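Local coordinates for protein DNA polymerase (Bacillus phage phi29, PDB 2PYJ) that copies viral DNA in protein-primed replication by strand displacement, with high processivity and fidelity, at residues 246-251 and 473-478; 327-332 and 430-435. The protein carries 2 engineered substitutions. All coordinates share one frame; numbering follows the deposited sequence.

Contact 1: residues 246-251 and 473-478; sequences MVFDVN and DIVDPK. With MN (manganese (II) ion), chain R; MG (magnesium ion), chain S; DGT (2'-deoxyguanosine-5'-triphosphate), chain T.
N251 reaches across to the loop 473-478 with its amide nitrogen, whose bond from ND2 to the backbone O of D476 is 2.7 Å long and fairly straight, at 157° about the hydrogen. The acceptor lies nearly in the plane of the amide, while the donor meets the D476 carbonyl from above its plane. The same ND2 also gives a hydrogen bond to the backbone O of K479, so both partners are carbonyls of the same loop. With CG beside the backbone N (chi1 -57°), the amide is directed at this loop. An Asx turn shapes the loop itself: D476 OD1 accepts from K478 N at 2.8 Å and also from K479 N. Farther back along the strand, F248 CE2 rests obliquely against V475 CG2 at 3.9 Å, the two side chains crossing at about a right angle.

Between F248 and N251 in the chain lie the metal ligands of the polymerase palm. D249 bridges the ions, OD2 holding manganese at 2.0 Å and OD1 holding magnesium at 2.1 Å, and the carbonyl O of V250 binds manganese at 2.1 Å. D458 and three triphosphate oxygens complete the manganese shell, and one of those oxygens, O2A, is shared with magnesium. This is the two-metal site of a family B polymerase. Two bonds from ND2 fix the N251 amide, holding the residue directly after V250 against the loop, which may steady that carbonyl ligand.

Contact 2: residues 327-332 and 430-435; sequences WLSNVD and GVFITA
S329 lays its CB over one face of the F432 ring, 4.1 Å from the ring centroid and 27° off the normal, a CH-pi contact. The serine is also the N-cap of helix 330-339, at the point where strand 324-329 turns directly into that helix, and the contact packs this strand-to-helix junction against helix 427-447 within the polymerization region. The axes of strand 327-329 and helix 430-435 cross at -68°. At the ring's edge, in its plane, N330 OD1 comes to 3.3 Å from F432 CE2. That oxygen accepts a hydrogen bond from the backbone N of H284, on the neighbouring strand 283-294, while L283 of the same strand touches F432.

One helical turn on, A435 offers only a methyl group, which lets the two backbones approach to 6.0 Å between the CA atoms of V331 and A435. Its CB meets V331 CB at 4.0 Å and also packs against the polar pair formed by S329 OG and D332 OD2. These two oxygens belong to a local network: S329 OG accepts the capping bond from D332 N and donates to D332 OD2, at 2.7 Å, from above the carboxylate plane. With chi1 at 75°, OG sits between the backbone N and the carbonyl carbon, from where it serves both partners.

D332 OD2 also forms a salt bridge with R438, a residue probably involved in binding template-primer structures, so the carboxylate links the start of one helix to a side chain of the other. Its second oxygen extends the link through solvent: one water donates to D332 OD1 at 2.6 Å and to the backbone O of A435 at 3.0 Å.

Overall arrangement
Both contacts belong to the region of initiation and polymerization, and the chain between the segments of contact 1 includes all of contact 2. Their centres lie 24 Å apart and their nearest atoms about 11 Å, so they do not touch. Contact 1 holds ligands of both metals and meets the triphosphate through the metals they share; contact 2 stands back, with the A435 side chain about 13 Å from the bound nucleotide. A route toward the nucleotide runs through helix 427-447: I433 and T434 touch Y254, whose backbone N is hydrogen-bonded to it. The bound nucleic acid passes near both, its nearest atoms about 5 Å from contact 1 and about 6 Å from contact 2.

Contact 1: residues 246-251 and 473-478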
loop_
_atom_site.group_PDB
_atom_site.type_symbol
_atom_site.label_atom_id
_atom_site.label_comp_id
_atom_site.label_asym_id
_atom_site.label_seq_id
_atom_site.Cartn_x
_atom_site.Cartn_y
_atom_site.Cartn_z
ATOM N N MET G 246 21.881 12.112 9.688
ATOM C CA MET G 246 20.898 12.641 8.739
ATOM C C MET G 246 20.289 11.558 7.871
ATOM O O MET G 246 20.827 10.459 7.745
ATOM C CB MET G 246 21.512 13.749 7.849
ATOM C CG MET G 246 23.015 13.657 7.683
ATOM S SD MET G 246 23.724 14.741 6.424
ATOM C CE MET G 246 22.864 16.279 6.716
ATOM N N VAL G 247 19.148 11.892 7.283
ATOM C CA VAL G 247 18.435 11.005 6.409
ATOM C C VAL G 247 18.162 11.725 5.099
ATOM O O VAL G 247 17.726 12.883 5.091
ATOM C CB VAL G 247 17.084 10.538 7.015
ATOM C CG1 VAL G 247 16.442 9.469 6.130
ATOM C CG2 VAL G 247 17.274 10.020 8.461
ATOM N N PHE G 248 18.427 11.022 4.003
ATOM C CA PHE G 248 18.089 11.469 2.660
ATOM C C PHE G 248 17.144 10.451 2.060
ATOM O O PHE G 248 17.326 9.267 2.260
ATOM C CB PHE G 248 19.347 11.588 1.791
ATOM C CG PHE G 248 20.265 12.711 2.202
ATOM C CD1 PHE G 248 21.289 12.489 3.119
ATOM C CD2 PHE G 248 20.095 13.986 1.690
ATOM C CE1 PHE G 248 22.140 13.523 3.503
ATOM C CE2 PHE G 248 20.933 15.033 2.077
ATOM C CZ PHE G 248 21.955 14.798 2.989
ATOM N N ASP G 249 16.140 10.923 1.323
ATOM C CA ASP G 249 15.085 10.050 0.771
ATOM C C ASP G 249 14.800 10.468 -0.658
ATOM O O ASP G 249 14.524 11.637 -0.908
ATOM C CB ASP G 249 13.801 10.182 1.620
ATOM C CG ASP G 249 12.712 9.149 1.248
ATOM O OD1 ASP G 249 12.503 8.242 2.088
ATOM O OD2 ASP G 249 12.055 9.235 0.149
ATOM N N VAL G 250 14.853 9.522 -1.595
ATOM C CA VAL G 250 14.590 9.856 -2.993
ATOM C C VAL G 250 13.133 10.331 -3.188
ATOM O O VAL G 250 12.156 9.722 -2.648
ATOM C CB VAL G 250 14.912 8.697 -3.973
ATOM C CG1 VAL G 250 14.586 9.118 -5.428
ATOM C CG2 VAL G 250 16.367 8.304 -3.872
ATOM N N ASN G 251 13.010 11.440 -3.925
ATOM C CA ASN G 251 11.714 11.930 -4.382
ATOM C C ASN G 251 11.165 10.990 -5.458
ATOM O O ASN G 251 11.729 10.887 -6.540
ATOM C CB ASN G 251 11.831 13.353 -4.906
ATOM C CG ASN G 251 12.398 14.313 -3.870
ATOM O OD1 ASN G 251 12.094 14.206 -2.675
ATOM N ND2 ASN G 251 13.233 15.248 -4.320
ATOM N N ASP G 473 25.206 17.063 -5.511
ATOM C CA ASP G 473 24.667 17.820 -6.659
ATOM C C ASP G 473 23.234 17.416 -7.031
ATOM O O ASP G 473 22.643 17.991 -7.945
ATOM C CB ASP G 473 25.568 17.646 -7.873
ATOM C CG ASP G 473 26.877 18.390 -7.736
ATOM O OD1 ASP G 473 26.859 19.567 -7.307
ATOM O OD2 ASP G 473 27.923 17.796 -8.065
ATOM N N ILE G 474 22.692 16.428 -6.325
ATOM C CA ILE G 474 21.330 15.944 -6.586
ATOM C C ILE G 474 20.467 15.904 -5.307
ATOM O O ILE G 474 19.630 14.999 -5.113
ATOM C CB ILE G 474 21.347 14.587 -7.330
ATOM C CG1 ILE G 474 22.154 13.545 -6.554
ATOM C CG2 ILE G 474 21.932 14.783 -8.756
ATOM C CD1 ILE G 474 21.908 12.110 -7.017
ATOM N N VAL G 475 20.671 16.905 -4.449
ATOM C CA VAL G 475 19.837 17.094 -3.266
ATOM C C VAL G 475 18.769 18.152 -3.581
ATOM O O VAL G 475 19.087 19.268 -3.971
ATOM C CB VAL G 475 20.678 17.485 -2.006
ATOM C CG1 VAL G 475 19.779 17.916 -0.856
ATOM C CG2 VAL G 475 21.564 16.321 -1.577
ATOM N N ASP G 476 17.503 17.766 -3.447
ATOM C CA ASP G 476 16.376 18.675 -3.702
ATOM C C ASP G 476 15.135 18.145 -3.001
ATOM O O ASP G 476 14.897 16.938 -3.018
ATOM C CB ASP G 476 16.114 18.790 -5.202
ATOM C CG ASP G 476 15.053 19.827 -5.535
ATOM O OD1 ASP G 476 13.842 19.525 -5.396
ATOM O OD2 ASP G 476 15.430 20.936 -5.933
ATOM N N PRO G 477 14.339 19.040 -2.370
ATOM C CA PRO G 477 13.151 18.566 -1.627
ATOM C C PRO G 477 11.979 17.997 -2.460
ATOM O O PRO G 477 11.127 17.322 -1.894
ATOM C CB PRO G 477 12.692 19.820 -0.859
ATOM C CG PRO G 477 13.233 20.970 -1.638
ATOM C CD PRO G 477 14.519 20.502 -2.252
ATOM N N LYS G 478 11.939 18.261 -3.772
ATOM C CA LYS G 478 10.763 17.908 -4.606
ATOM C C LYS G 478 11.084 17.176 -5.911
ATOM O O LYS G 478 10.354 16.268 -6.307
ATOM C CB LYS G 478 9.968 19.165 -4.961
ATOM C CG LYS G 478 9.166 19.783 -3.833
ATOM C CD LYS G 478 8.541 21.091 -4.309
ATOM C CE LYS G 478 7.678 21.739 -3.253
ATOM N NZ LYS G 478 7.013 22.962 -3.786
HETATM MN MN MN R . 11.027 8.553 -1.370
HETATM MG MG MG S . 11.271 6.617 1.410
HETATM P PG DGT T . 8.475 10.680 -1.779
HETATM O O1G DGT T . 7.231 10.837 -0.940
HETATM O O2G DGT T . 8.777 11.928 -2.560
HETATM O O3G DGT T . 9.723 9.996 -1.157
HETATM O O3B DGT T . 7.960 9.613 -2.889
HETATM P PB DGT T . 8.373 8.046 -2.969
HETATM O O1B DGT T . 7.596 7.464 -4.123
HETATM O O2B DGT T . 9.889 7.891 -2.802
HETATM O O3A DGT T . 7.674 7.407 -1.649
HETATM P PA DGT T . 8.477 6.673 -0.460
HETATM O O1A DGT T . 7.465 6.616 0.697
HETATM O O2A DGT T . 9.905 7.271 -0.271
HETATM O "O5'" DGT T . 8.525 5.173 -0.989
HETATM C "C5'" DGT T . 9.605 4.686 -1.756
HETATM C "C4'" DGT T . 9.093 3.716 -2.790
HETATM O "O4'" DGT T . 8.418 2.579 -2.189
HETATM C "C3'" DGT T . 8.101 4.304 -3.791
HETATM O "O3'" DGT T . 8.705 5.072 -4.849
HETATM C "C2'" DGT T . 7.476 3.041 -4.318
HETATM C "C1'" DGT T . 7.379 2.167 -3.062
HETATM N N9 DGT T . 6.065 2.500 -2.489
HETATM C C8 DGT T . 5.775 3.370 -1.484
HETATM N N7 DGT T . 4.428 3.419 -1.302
HETATM C C5 DGT T . 3.869 2.586 -2.193
HETATM C C6 DGT T . 2.504 2.160 -2.546
HETATM O O6 DGT T . 1.503 2.600 -1.948
HETATM N N1 DGT T . 2.350 1.292 -3.545
HETATM C C2 DGT T . 3.386 0.784 -4.239
HETATM N N2 DGT T . 3.119 -0.095 -5.223
HETATM N N3 DGT T . 4.685 1.130 -3.965
HETATM C C4 DGT T . 4.951 2.010 -2.974
HETATM O O HOH W 1 12.396 5.503 2.941
#

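Contact 2: residues 327-332 and 430-435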
loop_
_atom_site.group_PDB
_atom_site.type_symbol
_atom_site.label_atom_id
_atom_site.label_comp_id
_atom_site.label_asym_id
_atom_site.label_seq_id
_atom_site.Cartn_x
_atom_site.Cartn_y
_atom_site.Cartn_z
ATOM N N TRP G 327 16.579 -16.765 -9.366
ATOM C CA TRP G 327 16.205 -16.122 -10.624
ATOM C C TRP G 327 16.466 -14.638 -10.455
ATOM O O TRP G 327 15.883 -14.006 -9.588
ATOM C CB TRP G 327 14.740 -16.350 -10.941
ATOM C CG TRP G 327 14.406 -17.750 -11.338
ATOM C CD1 TRP G 327 14.255 -18.821 -10.513
ATOM C CD2 TRP G 327 14.155 -18.225 -12.659
ATOM N NE1 TRP G 327 13.928 -19.933 -11.234
ATOM C CE2 TRP G 327 13.856 -19.599 -12.557
ATOM C CE3 TRP G 327 14.157 -17.623 -13.922
ATOM C CZ2 TRP G 327 13.572 -20.390 -13.671
ATOM C CZ3 TRP G 327 13.865 -18.403 -15.029
ATOM C CH2 TRP G 327 13.580 -19.778 -14.895
ATOM N N LEU G 328 17.362 -14.084 -11.267
ATOM C CA LEU G 328 17.813 -12.715 -11.066
ATOM C C LEU G 328 17.741 -11.917 -12.344
ATOM O O LEU G 328 18.142 -12.408 -13.400
ATOM C CB LEU G 328 19.267 -12.709 -10.573
ATOM C CG LEU G 328 19.595 -13.456 -9.272
ATOM C CD1 LEU G 328 21.069 -13.772 -9.210
ATOM C CD2 LEU G 328 19.159 -12.645 -8.069
ATOM N N SER G 329 17.276 -10.669 -12.252
ATOM C CA SER G 329 17.452 -9.710 -13.369
ATOM C C SER G 329 18.957 -9.461 -13.605
ATOM O O SER G 329 19.778 -9.702 -12.705
ATOM C CB SER G 329 16.724 -8.390 -13.076
ATOM O OG SER G 329 17.418 -7.589 -12.125
ATOM N N ASN G 330 19.326 -8.998 -14.808
ATOM C CA ASN G 330 20.729 -8.614 -15.066
ATOM C C ASN G 330 21.217 -7.502 -14.147
ATOM O O ASN G 330 22.387 -7.467 -13.794
ATOM C CB ASN G 330 20.993 -8.236 -16.537
ATOM C CG ASN G 330 20.168 -7.071 -17.008
ATOM O OD1 ASN G 330 19.041 -7.244 -17.440
ATOM N ND2 ASN G 330 20.745 -5.876 -16.971
ATOM N N VAL G 331 20.313 -6.607 -13.747
ATOM C CA VAL G 331 20.667 -5.537 -12.812
ATOM C C VAL G 331 21.107 -6.143 -11.478
ATOM O O VAL G 331 22.173 -5.811 -10.960
ATOM C CB VAL G 331 19.512 -4.498 -12.642
ATOM C CG1 VAL G 331 19.891 -3.414 -11.638
ATOM C CG2 VAL G 331 19.169 -3.866 -13.994
ATOM N N ASP G 332 20.300 -7.058 -10.945
ATOM C CA ASP G 332 20.623 -7.731 -9.678
ATOM C C ASP G 332 21.881 -8.577 -9.756
ATOM O O ASP G 332 22.699 -8.562 -8.832
ATOM C CB ASP G 332 19.443 -8.604 -9.211
ATOM C CG ASP G 332 18.239 -7.782 -8.849
ATOM O OD1 ASP G 332 18.382 -6.911 -7.972
ATOM O OD2 ASP G 332 17.152 -7.989 -9.444
ATOM N N GLY G 430 7.622 -4.789 -13.461
ATOM C CA GLY G 430 7.729 -4.823 -12.005
ATOM C C GLY G 430 9.090 -5.311 -11.543
ATOM O O GLY G 430 9.691 -4.712 -10.658
ATOM N N VAL G 431 9.566 -6.396 -12.164
ATOM C CA VAL G 431 10.890 -6.961 -11.891
ATOM C C VAL G 431 12.001 -5.908 -12.025
ATOM O O VAL G 431 12.853 -5.772 -11.141
ATOM C CB VAL G 431 11.200 -8.173 -12.829
ATOM C CG1 VAL G 431 12.657 -8.609 -12.714
ATOM C CG2 VAL G 431 10.246 -9.371 -12.537
ATOM N N PHE G 432 11.999 -5.173 -13.134
ATOM C CA PHE G 432 13.110 -4.269 -13.423
ATOM C C PHE G 432 12.975 -2.899 -12.771
ATOM O O PHE G 432 13.991 -2.241 -12.519
ATOM C CB PHE G 432 13.348 -4.159 -14.938
ATOM C CG PHE G 432 14.044 -5.359 -15.512
ATOM C CD1 PHE G 432 13.318 -6.485 -15.897
ATOM C CD2 PHE G 432 15.424 -5.378 -15.644
ATOM C CE1 PHE G 432 13.946 -7.597 -16.403
ATOM C CE2 PHE G 432 16.068 -6.487 -16.161
ATOM C CZ PHE G 432 15.330 -7.599 -16.545
ATOM N N ILE G 433 11.740 -2.476 -12.475
ATOM C CA ILE G 433 11.531 -1.217 -11.749
ATOM C C ILE G 433 12.182 -1.333 -10.370
ATOM O O ILE G 433 12.943 -0.448 -9.967
ATOM C CB ILE G 433 10.033 -0.807 -11.654
ATOM C CG1 ILE G 433 9.536 -0.290 -13.015
ATOM C CG2 ILE G 433 9.821 0.302 -10.564
ATOM C CD1 ILE G 433 8.036 -0.390 -13.205
ATOM N N THR G 434 11.911 -2.444 -9.678
ATOM C CA THR G 434 12.458 -2.674 -8.326
ATOM C C THR G 434 13.937 -2.980 -8.330
ATOM O O THR G 434 14.629 -2.593 -7.408
ATOM C CB THR G 434 11.727 -3.793 -7.549
ATOM O OG1 THR G 434 11.907 -5.051 -8.211
ATOM C CG2 THR G 434 10.212 -3.473 -7.395
ATOM N N ALA G 435 14.412 -3.703 -9.349
ATOM C CA ALA G 435 15.849 -3.990 -9.507
ATOM C C ALA G 435 16.685 -2.710 -9.653
ATOM O O ALA G 435 17.753 -2.582 -9.038
ATOM C CB ALA G 435 16.085 -4.915 -10.690
HETATM O O HOH W 2 19.697 -4.613 -8.078
#